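Local coordinates for protein dipeptide Epimerase (Enterococcus faecalis, PDB 3KUM) that belongs to the mandelate racemase/muconate lactonizing enzyme family of the enolase superfamily and holds a magnesium ion in its barrel-type C-terminal domain, at residues I130-L135 against T157-V162; L213-V218 against T236-E241; N262-K267 against G291-E296. All coordinates share one frame; numbering follows the deposited sequence.

The three contacts follow one another along the chain, each closing before the next opens, and all reach the same sheet, the wall of the TIM-barrel-like domain. Contact 1 pairs strands 128-135 and 157-161, contact 2 pairs strands 213-215 and 236-239, and contact 3 joins the end of strand 260-263 to the loop after strand 287-290. Their centres lie about 14 to 15 Å apart, yet their side chains meet inside the barrel: Lys-159 of contact 1 forms a salt bridge with Glu-215 of contact 2, and Asp-240 of contact 2 does so with Lys-264 and Lys-267 of contact 3. All three touch the bound tyrosine, so strands well separated around the barrel jointly form one polar site.

Contact 1: I130-L135 against T157-V162. With TYR (tyrosine), chain J; ARG (arginine), chain I.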
loop_
_atom_site.group_PDB
_atom_site.type_symbol
_atom_site.label_atom_id
_atom_site.label_comp_id
_atom_site.label_asym_id
_atom_site.label_seq_id
_atom_site.Cartn_x
_atom_site.Cartn_y
_atom_site.Cartn_z
ATOM N N ILE A 130 -3.673 2.332 -21.524
ATOM C CA ILE A 130 -3.551 1.706 -22.826
ATOM C C ILE A 130 -3.400 0.212 -22.617
ATOM O O ILE A 130 -2.517 -0.233 -21.890
ATOM C CB ILE A 130 -2.330 2.247 -23.588
ATOM C CG1 ILE A 130 -2.494 3.751 -23.800
ATOM C CG2 ILE A 130 -2.193 1.524 -24.930
ATOM C CD1 ILE A 130 -1.287 4.421 -24.409
ATOM N N THR A 131 -4.269 -0.566 -23.247
ATOM C CA THR A 131 -4.194 -2.001 -23.091
ATOM C C THR A 131 -3.797 -2.725 -24.361
ATOM O O THR A 131 -4.043 -2.250 -25.469
ATOM C CB THR A 131 -5.543 -2.600 -22.633
ATOM O OG1 THR A 131 -5.427 -4.028 -22.568
ATOM C CG2 THR A 131 -6.655 -2.245 -23.612
ATOM N N ASP A 132 -3.171 -3.881 -24.184
ATOM C CA ASP A 132 -2.805 -4.713 -25.315
ATOM C C ASP A 132 -4.089 -5.478 -25.618
ATOM O O ASP A 132 -5.155 -5.147 -25.101
ATOM C CB ASP A 132 -1.691 -5.708 -24.939
ATOM C CG ASP A 132 -2.096 -6.671 -23.809
ATOM O OD1 ASP A 132 -3.302 -6.969 -23.665
ATOM O OD2 ASP A 132 -1.200 -7.151 -23.075
ATOM N N ILE A 133 -3.990 -6.481 -26.476
ATOM C CA ILE A 133 -5.126 -7.332 -26.789
ATOM C C ILE A 133 -4.475 -8.687 -26.964
ATOM O O ILE A 133 -3.407 -8.797 -27.574
ATOM C CB ILE A 133 -5.877 -6.895 -28.072
ATOM C CG1 ILE A 133 -7.158 -7.728 -28.212
ATOM C CG2 ILE A 133 -4.992 -7.072 -29.302
ATOM C CD1 ILE A 133 -8.161 -7.183 -29.216
ATOM N N THR A 134 -5.096 -9.713 -26.397
ATOM C CA THR A 134 -4.548 -11.058 -26.459
ATOM C C THR A 134 -4.993 -11.833 -27.698
ATOM O O THR A 134 -6.029 -11.534 -28.300
ATOM C CB THR A 134 -4.939 -11.866 -25.188
ATOM O OG1 THR A 134 -4.574 -11.125 -24.017
ATOM C CG2 THR A 134 -4.218 -13.203 -25.154
ATOM N N LEU A 135 -4.174 -12.808 -28.082
ATOM C CA LEU A 135 -4.458 -13.682 -29.212
ATOM C C LEU A 135 -4.349 -15.096 -28.660
ATOM O O LEU A 135 -3.282 -15.520 -28.213
ATOM C CB LEU A 135 -3.441 -13.471 -30.343
ATOM C CG LEU A 135 -3.451 -12.121 -31.066
ATOM C CD1 LEU A 135 -2.373 -12.107 -32.134
ATOM C CD2 LEU A 135 -4.810 -11.872 -31.692
ATOM N N THR A 157 0.365 -3.212 -29.040
ATOM C CA THR A 157 0.919 -4.324 -28.269
ATOM C C THR A 157 0.009 -5.546 -28.352
ATOM O O THR A 157 -1.205 -5.440 -28.195
ATOM C CB THR A 157 1.095 -3.949 -26.781
ATOM O OG1 THR A 157 1.912 -2.777 -26.675
ATOM C CG2 THR A 157 1.754 -5.095 -26.015
ATOM N N LEU A 158 0.603 -6.707 -28.590
ATOM C CA LEU A 158 -0.173 -7.929 -28.693
ATOM C C LEU A 158 0.332 -8.976 -27.710
ATOM O O LEU A 158 1.535 -9.200 -27.593
ATOM C CB LEU A 158 -0.089 -8.487 -30.117
ATOM C CG LEU A 158 -0.387 -7.532 -31.273
ATOM C CD1 LEU A 158 -0.329 -8.304 -32.587
ATOM C CD2 LEU A 158 -1.751 -6.894 -31.093
ATOM N N LYS A 159 -0.594 -9.601 -26.992
ATOM C CA LYS A 159 -0.234 -10.650 -26.048
ATOM C C LYS A 159 -0.458 -11.956 -26.804
ATOM O O LYS A 159 -1.549 -12.199 -27.314
ATOM C CB LYS A 159 -1.123 -10.589 -24.799
ATOM C CG LYS A 159 -0.778 -11.647 -23.756
ATOM C CD LYS A 159 -1.448 -11.379 -22.409
ATOM C CE LYS A 159 -1.045 -12.435 -21.390
ATOM N NZ LYS A 159 -1.563 -12.155 -20.023
ATOM N N ILE A 160 0.579 -12.785 -26.877
ATOM C CA ILE A 160 0.510 -14.045 -27.610
ATOM C C ILE A 160 0.606 -15.288 -26.740
ATOM O O ILE A 160 1.589 -15.490 -26.034
ATOM C CB ILE A 160 1.636 -14.117 -28.670
ATOM C CG1 ILE A 160 1.526 -12.919 -29.618
ATOM C CG2 ILE A 160 1.551 -15.438 -29.440
ATOM C CD1 ILE A 160 2.721 -12.758 -30.543
ATOM N N LYS A 161 -0.417 -16.132 -26.813
ATOM C CA LYS A 161 -0.435 -17.367 -26.042
ATOM C C LYS A 161 0.312 -18.477 -26.781
ATOM O O LYS A 161 0.241 -18.581 -28.003
ATOM C CB LYS A 161 -1.881 -17.811 -25.780
ATOM C CG LYS A 161 -2.678 -16.886 -24.858
ATOM C CD LYS A 161 -2.242 -17.034 -23.406
ATOM C CE LYS A 161 -3.059 -16.137 -22.488
ATOM N NZ LYS A 161 -2.659 -16.282 -21.059
ATOM N N VAL A 162 1.031 -19.298 -26.023
ATOM C CA VAL A 162 1.782 -20.416 -26.572
ATOM C C VAL A 162 1.809 -21.476 -25.485
ATOM O O VAL A 162 1.472 -21.192 -24.337
ATOM C CB VAL A 162 3.239 -20.018 -26.923
ATOM C CG1 VAL A 162 3.247 -18.905 -27.962
ATOM C CG2 VAL A 162 3.981 -19.583 -25.671
HETATM N N TYR J . -5.937 -14.123 -18.767
HETATM C CA TYR J . -5.153 -15.207 -18.188
HETATM C C TYR J . -3.647 -14.961 -18.238
HETATM O O TYR J . -3.233 -13.790 -18.401
HETATM C CB TYR J . -5.481 -16.517 -18.901
HETATM C CG TYR J . -6.911 -16.963 -18.726
HETATM C CD1 TYR J . -7.598 -17.560 -19.778
HETATM C CD2 TYR J . -7.580 -16.797 -17.507
HETATM C CE1 TYR J . -8.910 -17.982 -19.633
HETATM C CE2 TYR J . -8.903 -17.214 -17.349
HETATM C CZ TYR J . -9.561 -17.806 -18.423
HETATM O OH TYR J . -10.872 -18.205 -18.316
HETATM O OXT TYR J . -2.902 -15.957 -18.090
HETATM N N ARG I . -5.837 -11.617 -21.390
HETATM C CA ARG I . -6.589 -12.521 -20.462
HETATM C C ARG I . -5.682 -13.646 -19.981
HETATM O O ARG I . -4.775 -14.078 -20.701
HETATM C CB ARG I . -7.794 -13.133 -21.178
HETATM C CG ARG I . -8.594 -12.157 -21.995
HETATM C CD ARG I . -9.401 -12.904 -23.028
HETATM N NE ARG I . -9.830 -12.035 -24.116
HETATM C CZ ARG I . -10.274 -12.478 -25.287
HETATM N NH1 ARG I . -10.345 -13.783 -25.518
HETATM N NH2 ARG I . -10.650 -11.619 -26.224
HETATM O O HOH W 1 -1.959 -1.560 -27.537
#
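Thr-134 and Lys-159 lie alongside each other on one face of a parallel strand pair. OG1 of Thr-134 rests against the lysine stem, 3.5 Å from CD of Lys-159, while CG2 of Thr-134 approaches CG of Lys-161 at 4.0 Å. Lys-159 sets CG anti to its backbone N (chi1 -179°) and stays extended beyond it, a shape that carries NZ clear of the strand; NZ of Lys-159 donates to O of the bound tyrosine over 2.8 Å. Lys-161 is folded at its second torsion (-74°), and its NZ comes within 3.0 Å of tyrosine OXT. Arginine C lies 1.3 Å from tyrosine N, a covalent peptide link whose carbonyl oxygen is arginine O. Weak hydrogen bonds join arginine N to Thr-134 OG1 and Lys-161 NZ to arginine O; Asp-318 and Asp-320 also hydrogen-bond the arginine.

On the reverse face, CG2 of Ile-133 meets CD2 of Leu-158 at 3.7 Å, and helix 140-153 packs over Leu-135, Leu-158 and Ile-160. The axes of segments 133-135 and 157-161 make 31°; the backbones are joined by Lys-159 N to Ile-133 O (3.0 Å), Leu-135 N to Lys-159 O (2.8 Å) and Lys-161 N to Leu-135 O.

Residues outside the contact hold the amines directly: Lys-159 NZ forms salt bridges with Glu-215 and Asp-318, and Lys-161 NZ is hydrogen-bonded to Asp-189 and Asn-191. Asp-132 forms a salt bridge with Arg-187. The two lysines are consistent with the Lys-x-Lys motif of the muconate-lactonizing-enzyme subgroup: amines from alternate residues reach both carboxylate oxygens and probably limit how that group can turn.

Contact 2: L213-V218 against T236-E241. With MG (magnesium ion), chain K; TYR (tyrosine), chain J.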
loop_
_atom_site.group_PDB
_atom_site.type_symbol
_atom_site.label_atom_id
_atom_site.label_comp_id
_atom_site.label_asym_id
_atom_site.label_seq_id
_atom_site.Cartn_x
_atom_site.Cartn_y
_atom_site.Cartn_z
ATOM N N LEU A 213 8.574 -9.477 -23.410
ATOM C CA LEU A 213 8.696 -10.271 -22.192
ATOM C C LEU A 213 7.946 -11.587 -22.328
ATOM O O LEU A 213 7.090 -11.727 -23.192
ATOM C CB LEU A 213 8.131 -9.481 -21.000
ATOM C CG LEU A 213 6.680 -8.990 -21.123
ATOM C CD1 LEU A 213 5.708 -10.144 -20.923
ATOM C CD2 LEU A 213 6.419 -7.911 -20.083
ATOM N N VAL A 214 8.279 -12.540 -21.462
ATOM C CA VAL A 214 7.630 -13.848 -21.447
ATOM C C VAL A 214 6.971 -14.069 -20.076
ATOM O O VAL A 214 7.633 -14.027 -19.043
ATOM C CB VAL A 214 8.648 -14.975 -21.722
ATOM C CG1 VAL A 214 7.963 -16.337 -21.652
ATOM C CG2 VAL A 214 9.274 -14.771 -23.099
ATOM N N GLU A 215 5.664 -14.309 -20.099
ATOM C CA GLU A 215 4.841 -14.521 -18.910
ATOM C C GLU A 215 4.727 -15.987 -18.471
ATOM O O GLU A 215 4.425 -16.872 -19.279
ATOM C CB GLU A 215 3.441 -13.956 -19.187
ATOM C CG GLU A 215 2.514 -13.854 -17.981
ATOM C CD GLU A 215 1.242 -13.072 -18.291
ATOM O OE1 GLU A 215 1.213 -12.353 -19.316
ATOM O OE2 GLU A 215 0.272 -13.164 -17.502
ATOM N N GLN A 216 4.978 -16.224 -17.185
ATOM C CA GLN A 216 4.889 -17.547 -16.560
ATOM C C GLN A 216 5.283 -18.721 -17.462
ATOM O O GLN A 216 4.429 -19.504 -17.891
ATOM C CB GLN A 216 3.462 -17.774 -16.037
ATOM C CG GLN A 216 3.347 -18.866 -14.978
ATOM C CD GLN A 216 3.994 -18.479 -13.662
ATOM O OE1 GLN A 216 3.814 -17.360 -13.183
ATOM N NE2 GLN A 216 4.741 -19.406 -13.061
ATOM N N PRO A 217 6.587 -18.878 -17.734
ATOM C CA PRO A 217 7.079 -19.966 -18.587
ATOM C C PRO A 217 7.013 -21.375 -17.978
ATOM O O PRO A 217 6.907 -22.363 -18.708
ATOM C CB PRO A 217 8.511 -19.536 -18.883
ATOM C CG PRO A 217 8.903 -18.818 -17.611
ATOM C CD PRO A 217 7.685 -17.968 -17.361
ATOM N N VAL A 218 7.076 -21.465 -16.652
ATOM C CA VAL A 218 7.043 -22.758 -15.979
ATOM C C VAL A 218 5.891 -22.879 -14.977
ATOM O O VAL A 218 5.151 -21.918 -14.741
ATOM C CB VAL A 218 8.373 -23.020 -15.231
ATOM C CG1 VAL A 218 9.556 -22.922 -16.207
ATOM C CG2 VAL A 218 8.541 -22.013 -14.096
ATOM N N THR A 236 12.816 -10.178 -20.511
ATOM C CA THR A 236 12.030 -9.921 -19.305
ATOM C C THR A 236 11.031 -11.038 -19.000
ATOM O O THR A 236 10.183 -11.379 -19.828
ATOM C CB THR A 236 11.273 -8.586 -19.407
ATOM O OG1 THR A 236 12.218 -7.518 -19.563
ATOM C CG2 THR A 236 10.444 -8.344 -18.142
ATOM N N ILE A 237 11.154 -11.607 -17.804
ATOM C CA ILE A 237 10.271 -12.675 -17.363
ATOM C C ILE A 237 9.247 -12.138 -16.356
ATOM O O ILE A 237 9.604 -11.445 -15.401
ATOM C CB ILE A 237 11.077 -13.819 -16.716
ATOM C CG1 ILE A 237 12.074 -14.386 -17.736
ATOM C CG2 ILE A 237 10.142 -14.907 -16.225
ATOM C CD1 ILE A 237 11.434 -14.788 -19.049
ATOM N N MET A 238 7.978 -12.461 -16.594
ATOM C CA MET A 238 6.870 -12.027 -15.744
ATOM C C MET A 238 6.178 -13.206 -15.072
ATOM O O MET A 238 5.934 -14.238 -15.707
ATOM C CB MET A 238 5.839 -11.268 -16.578
ATOM C CG MET A 238 4.579 -10.852 -15.813
ATOM S SD MET A 238 3.354 -10.022 -16.859
ATOM C CE MET A 238 4.036 -8.407 -16.943
ATOM N N ALA A 239 5.870 -13.051 -13.788
ATOM C CA ALA A 239 5.179 -14.090 -13.039
ATOM C C ALA A 239 3.685 -13.773 -13.005
ATOM O O ALA A 239 3.284 -12.623 -12.800
ATOM C CB ALA A 239 5.731 -14.173 -11.617
ATOM N N ASP A 240 2.856 -14.787 -13.234
ATOM C CA ASP A 240 1.414 -14.588 -13.186
ATOM C C ASP A 240 0.815 -15.547 -12.158
ATOM O O ASP A 240 0.574 -15.158 -11.012
ATOM C CB ASP A 240 0.787 -14.807 -14.566
ATOM C CG ASP A 240 -0.726 -14.585 -14.569
ATOM O OD1 ASP A 240 -1.252 -13.952 -13.626
ATOM O OD2 ASP A 240 -1.390 -15.037 -15.527
ATOM N N GLU A 241 0.605 -16.802 -12.556
ATOM C CA GLU A 241 0.037 -17.797 -11.660
ATOM C C GLU A 241 0.894 -18.067 -10.422
ATOM O O GLU A 241 0.394 -18.597 -9.433
ATOM C CB GLU A 241 -0.227 -19.107 -12.415
ATOM C CG GLU A 241 -1.219 -18.967 -13.573
ATOM C CD GLU A 241 -0.540 -18.904 -14.936
ATOM O OE1 GLU A 241 0.325 -18.022 -15.136
ATOM O OE2 GLU A 241 -0.877 -19.742 -15.811
HETATM MG MG MG K . -0.665 -14.999 -17.830
HETATM N N TYR J . -5.937 -14.123 -18.767
HETATM C CA TYR J . -5.153 -15.207 -18.188
HETATM C C TYR J . -3.647 -14.961 -18.238
HETATM O O TYR J . -3.233 -13.790 -18.401
HETATM C CB TYR J . -5.481 -16.517 -18.901
HETATM C CG TYR J . -6.911 -16.963 -18.726
HETATM C CD1 TYR J . -7.598 -17.560 -19.778
HETATM C CD2 TYR J . -7.580 -16.797 -17.507
HETATM C CE1 TYR J . -8.910 -17.982 -19.633
HETATM C CE2 TYR J . -8.903 -17.214 -17.349
HETATM C CZ TYR J . -9.561 -17.806 -18.423
HETATM O OH TYR J . -10.872 -18.205 -18.316
HETATM O OXT TYR J . -2.902 -15.957 -18.090
HETATM O O HOH W 2 0.472 -16.661 -17.359
#
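The beta-alpha-beta unit of strand 213-215, helix 223-232 and strand 236-239 ends in a magnesium site, where Glu-215 and Asp-240 meet across the contact. OE2 of Glu-215 lies 2.1 Å from the magnesium ion and OD2 of Asp-240 lies 2.4 Å from it. Their other oxygens form salt bridges, Glu-215 OE1 with Lys-159 and Asp-240 OD1 with Lys-264 and Lys-267. The metal explains why these like-charged oxygens, Glu-215 OE2 and Asp-240 OD2, can stand 3.2 Å apart; their carboxylate planes are turned 64° to each other. Asp-189, OXT of the bound tyrosine and a water also bind the ion. That water donates to OE1 of Glu-241 over 2.6 Å, making Glu-241 a second-shell residue, while its OE2 is taken by Asn-191 and Gln-192.

With CG anti to the backbone N and a bend at chi2 (69°), the Gln-216 amide reaches back so that OE1 of Gln-216 accepts from Asp-240 N at 2.7 Å, the donor lying in the carbonyl plane and the N-H...O angle being 159°. NE2 of Gln-216 donates to Val-218 O over 3.0 Å and also bonds Ser-242. Held at both ends, the amide has little freedom to rotate and positions the backbone just ahead of the Asp-240 side chain.

Behind the ligands, Met-238 runs alongside Glu-215, its SD 4.0 Å from CD of Glu-215, and its CE meets CD2 of Leu-213 at 4.0 Å. Backbone hydrogen bonds of the parallel pair link Val-214 N to Thr-236 O, Met-238 N to Val-214 O and Gln-216 N to Met-238 O. Strand 185-189 flanks 213-215 and strand 260-263 flanks 236-239, while helix 223-232 packs outside on Pro-217 and Ile-237.

Contact 3: N262-K267 against G291-E296; sequences NIKLMK and GCMAEE. With TYR (tyrosine), chain J; ARG (arginine), chain I.
Asn-262 brings its amide beside Gly-291, OD1 of Asn-262 standing 3.7 Å from Gly-291 N. That N-H is used by the next residue: Gly-291 N donates to Ile-263 O over 2.7 Å, almost straight at 176°. Lys-264, the N-cap of helix 265-268, lays its stem over the Gly-291 to Cys-292 backbone, CE of Lys-264 lying 3.3 Å from Cys-292 O, and crosses Met-293 at about a right angle. A bend at chi4 (66°) turns NZ to its salt bridge with Asp-240 and a weak hydrogen bond to O of the bound tyrosine. These are the C-terminal ends of barrel strands 260-263 and 287-290, the end of a TIM-barrel-like domain at which ligands bind; Cys-292 O accepts from the tyrosine N, and Glu-295 OE1 from its hydroxyl. Leu-265 N reaches Gly-291 O through one water. Met-266 packs its CB 3.6 Å from CG of Met-293 and its CE 3.6 Å from OE1 of Glu-296. OE2 of Glu-296 accepts from Met-293 N through its anti lone pair at 2.7 Å; a second water donates to the same oxygen and accepts from Met-266 N. Lys-267 NZ donates to Asn-262 O from above the carbonyl plane and pairs with Asp-240.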
loop_
_atom_site.group_PDB
_atom_site.type_symbol
_atom_site.label_atom_id
_atom_site.label_comp_id
_atom_site.label_asym_id
_atom_site.label_seq_id
_atom_site.Cartn_x
_atom_site.Cartn_y
_atom_site.Cartn_z
ATOM N N ASN A 262 2.405 -9.886 -12.799
ATOM C CA ASN A 262 1.059 -9.652 -13.314
ATOM C C ASN A 262 0.059 -9.669 -12.156
ATOM O O ASN A 262 -0.014 -10.632 -11.388
ATOM C CB ASN A 262 0.670 -10.738 -14.328
ATOM C CG ASN A 262 -0.757 -10.581 -14.838
ATOM O OD1 ASN A 262 -1.693 -10.402 -14.058
ATOM N ND2 ASN A 262 -0.930 -10.664 -16.153
ATOM N N ILE A 263 -0.693 -8.586 -12.030
ATOM C CA ILE A 263 -1.703 -8.463 -10.985
ATOM C C ILE A 263 -3.093 -8.673 -11.572
ATOM O O ILE A 263 -3.406 -8.152 -12.638
ATOM C CB ILE A 263 -1.708 -7.043 -10.356
ATOM C CG1 ILE A 263 -0.415 -6.784 -9.592
ATOM C CG2 ILE A 263 -2.921 -6.885 -9.437
ATOM C CD1 ILE A 263 -0.260 -5.333 -9.154
ATOM N N LYS A 264 -3.923 -9.441 -10.873
ATOM C CA LYS A 264 -5.309 -9.654 -11.287
ATOM C C LYS A 264 -6.173 -9.529 -10.038
ATOM O O LYS A 264 -5.907 -10.181 -9.033
ATOM C CB LYS A 264 -5.525 -11.047 -11.904
ATOM C CG LYS A 264 -4.992 -11.224 -13.321
ATOM C CD LYS A 264 -5.369 -12.609 -13.843
ATOM C CE LYS A 264 -4.757 -12.908 -15.207
ATOM N NZ LYS A 264 -3.277 -12.995 -15.129
ATOM N N LEU A 265 -7.197 -8.690 -10.092
ATOM C CA LEU A 265 -8.076 -8.525 -8.941
ATOM C C LEU A 265 -8.696 -9.865 -8.525
ATOM O O LEU A 265 -8.908 -10.118 -7.334
ATOM C CB LEU A 265 -9.175 -7.513 -9.265
ATOM C CG LEU A 265 -8.671 -6.121 -9.651
ATOM C CD1 LEU A 265 -9.854 -5.193 -9.891
ATOM C CD2 LEU A 265 -7.773 -5.576 -8.547
ATOM N N MET A 266 -8.969 -10.725 -9.508
ATOM C CA MET A 266 -9.572 -12.030 -9.242
ATOM C C MET A 266 -8.603 -13.058 -8.649
ATOM O O MET A 266 -9.012 -14.149 -8.253
ATOM C CB MET A 266 -10.221 -12.586 -10.519
ATOM C CG MET A 266 -11.307 -11.687 -11.111
ATOM S SD MET A 266 -12.531 -11.079 -9.887
ATOM C CE MET A 266 -12.967 -9.489 -10.596
ATOM N N LYS A 267 -7.319 -12.720 -8.593
ATOM C CA LYS A 267 -6.337 -13.617 -8.001
ATOM C C LYS A 267 -6.010 -13.166 -6.583
ATOM O O LYS A 267 -5.712 -13.991 -5.714
ATOM C CB LYS A 267 -5.024 -13.634 -8.802
ATOM C CG LYS A 267 -5.026 -14.460 -10.088
ATOM C CD LYS A 267 -3.599 -14.586 -10.637
ATOM C CE LYS A 267 -2.970 -13.212 -10.856
ATOM N NZ LYS A 267 -1.487 -13.272 -11.031
ATOM N N GLY A 291 -3.762 -7.527 -15.217
ATOM C CA GLY A 291 -4.380 -8.460 -16.146
ATOM C C GLY A 291 -5.854 -8.721 -15.866
ATOM O O GLY A 291 -6.503 -7.994 -15.103
ATOM N N CYS A 292 -6.398 -9.770 -16.474
ATOM C CA CYS A 292 -7.803 -10.090 -16.272
ATOM C C CYS A 292 -8.091 -11.540 -16.598
ATOM O O CYS A 292 -7.295 -12.206 -17.262
ATOM C CB CYS A 292 -8.690 -9.193 -17.145
ATOM S SG CYS A 292 -8.481 -9.427 -18.946
ATOM N N MET A 293 -9.231 -12.020 -16.113
ATOM C CA MET A 293 -9.668 -13.390 -16.356
ATOM C C MET A 293 -10.567 -13.330 -17.582
ATOM O O MET A 293 -11.153 -12.287 -17.869
ATOM C CB MET A 293 -10.487 -13.913 -15.173
ATOM C CG MET A 293 -9.774 -13.872 -13.837
ATOM S SD MET A 293 -8.424 -15.031 -13.772
ATOM C CE MET A 293 -9.133 -16.345 -12.777
ATOM N N ALA A 294 -10.680 -14.441 -18.299
ATOM C CA ALA A 294 -11.538 -14.479 -19.469
ATOM C C ALA A 294 -13.005 -14.400 -19.038
ATOM O O ALA A 294 -13.852 -13.907 -19.791
ATOM C CB ALA A 294 -11.291 -15.762 -20.259
ATOM N N GLU A 295 -13.291 -14.861 -17.818
ATOM C CA GLU A 295 -14.654 -14.864 -17.287
ATOM C C GLU A 295 -15.162 -13.570 -16.649
ATOM O O GLU A 295 -16.304 -13.525 -16.181
ATOM C CB GLU A 295 -14.829 -16.000 -16.271
ATOM C CG GLU A 295 -14.486 -17.377 -16.811
ATOM C CD GLU A 295 -13.142 -17.869 -16.319
ATOM O OE1 GLU A 295 -12.193 -17.053 -16.257
ATOM O OE2 GLU A 295 -13.036 -19.076 -16.006
ATOM N N GLU A 296 -14.351 -12.521 -16.597
ATOM C CA GLU A 296 -14.864 -11.291 -16.004
ATOM C C GLU A 296 -15.341 -10.329 -17.078
ATOM O O GLU A 296 -15.056 -10.517 -18.259
ATOM C CB GLU A 296 -13.830 -10.641 -15.079
ATOM C CG GLU A 296 -12.504 -10.305 -15.690
ATOM C CD GLU A 296 -11.555 -9.746 -14.649
ATOM O OE1 GLU A 296 -11.923 -8.736 -14.009
ATOM O OE2 GLU A 296 -10.455 -10.315 -14.464
HETATM N N TYR J . -5.937 -14.123 -18.767
HETATM C CA TYR J . -5.153 -15.207 -18.188
HETATM C C TYR J . -3.647 -14.961 -18.238
HETATM O O TYR J . -3.233 -13.790 -18.401
HETATM C CB TYR J . -5.481 -16.517 -18.901
HETATM C CG TYR J . -6.911 -16.963 -18.726
HETATM C CD1 TYR J . -7.598 -17.560 -19.778
HETATM C CD2 TYR J . -7.580 -16.797 -17.507
HETATM C CE1 TYR J . -8.910 -17.982 -19.633
HETATM C CE2 TYR J . -8.903 -17.214 -17.349
HETATM C CZ TYR J . -9.561 -17.806 -18.423
HETATM O OH TYR J . -10.872 -18.205 -18.316
HETATM O OXT TYR J . -2.902 -15.957 -18.090
HETATM N N ARG I . -5.837 -11.617 -21.390
HETATM C CA ARG I . -6.589 -12.521 -20.462
HETATM C C ARG I . -5.682 -13.646 -19.981
HETATM O O ARG I . -4.775 -14.078 -20.701
HETATM C CB ARG I . -7.794 -13.133 -21.178
HETATM C CG ARG I . -8.594 -12.157 -21.995
HETATM C CD ARG I . -9.401 -12.904 -23.028
HETATM N NE ARG I . -9.830 -12.035 -24.116
HETATM C CZ ARG I . -10.274 -12.478 -25.287
HETATM N NH1 ARG I . -10.345 -13.783 -25.518
HETATM N NH2 ARG I . -10.650 -11.619 -26.224
HETATM O O HOH W 3 -3.874 -11.040 -17.760
HETATM O O HOH W 4 -7.625 -7.578 -12.564
HETATM O O HOH W 5 -8.639 -10.095 -12.599
#